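PDB 4HUJ: pyrroline-5-carboxylate reductase catalytic N-terminal domain-containing protein from Sinorhizobium meliloti, which is of unknown function but probably binds a dinucleotide cofactor such as NAD(P) and acts as an oxidoreductase. Local coordinates for residues V144-N149 against P204-G209. Numbering follows the deposited sequence.
Sequences VVKAFN and PIQQFG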
loop_
_atom_site.group_PDB
_atom_site.type_symbol
_atom_site.label_atom_id
_atom_site.label_comp_id
_atom_site.label_asym_id
_atom_site.label_seq_id
_atom_site.Cartn_x
_atom_site.Cartn_y
_atom_site.Cartn_z
ATOM N N VAL A 144 -4.136 -9.262 -5.701
ATOM C CA VAL A 144 -4.090 -8.437 -4.489
ATOM C C VAL A 144 -3.009 -8.913 -3.523
ATOM O O VAL A 144 -2.877 -10.109 -3.268
ATOM C CB VAL A 144 -5.471 -8.384 -3.777
ATOM C CG1 VAL A 144 -5.393 -7.614 -2.445
ATOM C CG2 VAL A 144 -6.513 -7.741 -4.697
ATOM N N VAL A 145 -2.227 -7.961 -3.017
ATOM C CA VAL A 145 -1.231 -8.223 -1.974
ATOM C C VAL A 145 -1.605 -7.362 -0.772
ATOM O O VAL A 145 -1.912 -6.186 -0.937
ATOM C CB VAL A 145 0.196 -7.865 -2.452
ATOM C CG1 VAL A 145 1.226 -8.021 -1.321
ATOM C CG2 VAL A 145 0.594 -8.714 -3.647
ATOM N N LYS A 146 -1.579 -7.949 0.425
ATOM C CA LYS A 146 -1.808 -7.199 1.665
ATOM C C LYS A 146 -0.450 -6.760 2.206
ATOM O O LYS A 146 0.385 -7.595 2.544
ATOM C CB LYS A 146 -2.539 -8.082 2.691
ATOM C CG LYS A 146 -2.970 -7.350 3.968
ATOM C CD LYS A 146 -3.633 -8.309 4.945
ATOM C CE LYS A 146 -4.103 -7.584 6.203
ATOM N NZ LYS A 146 -5.258 -6.691 5.878
ATOM N N ALA A 147 -0.227 -5.445 2.262
ATOM C CA ALA A 147 1.044 -4.886 2.727
ATOM C C ALA A 147 0.921 -3.398 3.028
ATOM O O ALA A 147 0.052 -2.730 2.487
ATOM C CB ALA A 147 2.149 -5.125 1.684
ATOM N N PHE A 148 1.828 -2.899 3.874
ATOM C CA PHE A 148 1.898 -1.488 4.297
ATOM C C PHE A 148 0.799 -1.118 5.295
ATOM O O PHE A 148 0.630 0.060 5.612
ATOM C CB PHE A 148 1.861 -0.492 3.115
ATOM C CG PHE A 148 2.971 -0.667 2.107
ATOM C CD1 PHE A 148 4.285 -0.326 2.418
ATOM C CD2 PHE A 148 2.682 -1.118 0.823
ATOM C CE1 PHE A 148 5.305 -0.470 1.469
ATOM C CE2 PHE A 148 3.692 -1.265 -0.133
ATOM C CZ PHE A 148 5.005 -0.934 0.193
ATOM N N ASN A 149 0.051 -2.109 5.784
ATOM C CA ASN A 149 -1.002 -1.849 6.770
ATOM C C ASN A 149 -0.508 -1.983 8.214
ATOM O O ASN A 149 -1.235 -1.683 9.160
ATOM C CB ASN A 149 -2.164 -2.824 6.561
ATOM C CG ASN A 149 -1.819 -4.233 7.012
ATOM O OD1 ASN A 149 -0.951 -4.881 6.433
ATOM N ND2 ASN A 149 -2.488 -4.707 8.063
ATOM N N PRO A 204 -5.208 -14.299 10.741
ATOM C CA PRO A 204 -5.146 -14.155 12.197
ATOM C C PRO A 204 -3.867 -13.504 12.731
ATOM O O PRO A 204 -3.693 -13.432 13.949
ATOM C CB PRO A 204 -5.264 -15.595 12.700
ATOM C CG PRO A 204 -4.773 -16.430 11.602
ATOM C CD PRO A 204 -5.010 -15.697 10.315
ATOM N N ILE A 205 -2.984 -13.021 11.854
ATOM C CA ILE A 205 -1.735 -12.404 12.339
ATOM C C ILE A 205 -1.414 -11.009 11.778
ATOM O O ILE A 205 -0.853 -10.188 12.494
ATOM C CB ILE A 205 -0.479 -13.328 12.227
ATOM C CG1 ILE A 205 -0.223 -13.731 10.783
ATOM C CG2 ILE A 205 -0.569 -14.580 13.192
ATOM C CD1 ILE A 205 1.152 -14.365 10.574
ATOM N N GLN A 206 -1.781 -10.743 10.525
ATOM C CA GLN A 206 -1.452 -9.472 9.877
ATOM C C GLN A 206 -2.636 -8.497 9.784
ATOM O O GLN A 206 -2.461 -7.317 9.462
ATOM C CB GLN A 206 -0.876 -9.721 8.474
ATOM C CG GLN A 206 -0.159 -8.511 7.874
ATOM C CD GLN A 206 0.127 -8.677 6.389
ATOM O OE1 GLN A 206 0.288 -9.799 5.891
ATOM N NE2 GLN A 206 0.187 -7.558 5.674
ATOM N N GLN A 207 -3.846 -8.987 10.031
ATOM C CA GLN A 207 -5.010 -8.113 9.985
ATOM C C GLN A 207 -5.060 -7.245 11.236
ATOM O O GLN A 207 -4.588 -7.653 12.295
ATOM C CB GLN A 207 -6.288 -8.941 9.854
ATOM C CG GLN A 207 -7.489 -8.135 9.386
ATOM C CD GLN A 207 -8.671 -9.019 9.049
ATOM O OE1 GLN A 207 -9.472 -9.368 9.916
ATOM N NE2 GLN A 207 -8.786 -9.385 7.788
ATOM N N PHE A 208 -5.633 -6.050 11.111
ATOM C CA PHE A 208 -5.823 -5.167 12.256
ATOM C C PHE A 208 -6.374 -5.942 13.458
ATOM O O PHE A 208 -7.288 -6.765 13.313
ATOM C CB PHE A 208 -6.764 -4.012 11.897
ATOM C CG PHE A 208 -6.947 -3.021 13.012
ATOM C CD1 PHE A 208 -5.991 -2.029 13.243
ATOM C CD2 PHE A 208 -8.061 -3.087 13.842
ATOM C CE1 PHE A 208 -6.150 -1.114 14.285
ATOM C CE2 PHE A 208 -8.231 -2.178 14.885
ATOM C CZ PHE A 208 -7.274 -1.190 15.107
ATOM N N GLY A 209 -5.783 -5.694 14.623
ATOM C CA GLY A 209 -6.184 -6.370 15.860
ATOM C C GLY A 209 -5.370 -7.612 16.172
ATOM O O GLY A 209 -5.514 -8.207 17.251
HETATM O O HOH W 1 -6.001 -5.247 8.339
#
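Gln-206 swings its CG away from its own backbone N (chi1 -164°) and runs out extended to the strand, while Asn-149 tucks its CG in between its N and C (chi1 73°), which turns its amide back to meet Gln-206. The Asn-149 amide meets Gln-206 twice, once at its backbone and once at its side chain. Asn-149 ND2 donates to the backbone O of Gln-206 (3.0 Å), coming in nearly head-on to that carbonyl, and Gln-206 NE2 donates to Asn-149 OD1 (3.0 Å) within the plane of the Asn-149 carbonyl. The amides are not coplanar but turned 35° from each other. The second hydrogen of Gln-206 NE2 goes to Lys-146 O, 3.1 Å away; that bond is nearly straight, yet the nitrogen sits above the carbonyl plane. With OE1 hydrogen-bonded to Ser-172 OG, the buried amide of Gln-206 has its polar atoms engaged and its rotation fixed. In what is consistent with a Rossmann-type dinucleotide-binding fold, strand 143-147 lies in the sheet between parallel 108-111 and antiparallel 166-173, and the contact ties this strand and the loop that follows to the segment 204-209, which continues from helix 199-206. The Lys-146 chain runs antiparallel alongside that of Gln-206, its CG 3.6 Å from Gln-206 NE2. Further along, Lys-146 CE comes to 3.9 Å from Gln-207 CA. A bend at the last torsion directs NZ to Thr-132 and to a water, which also accepts from Phe-208 N.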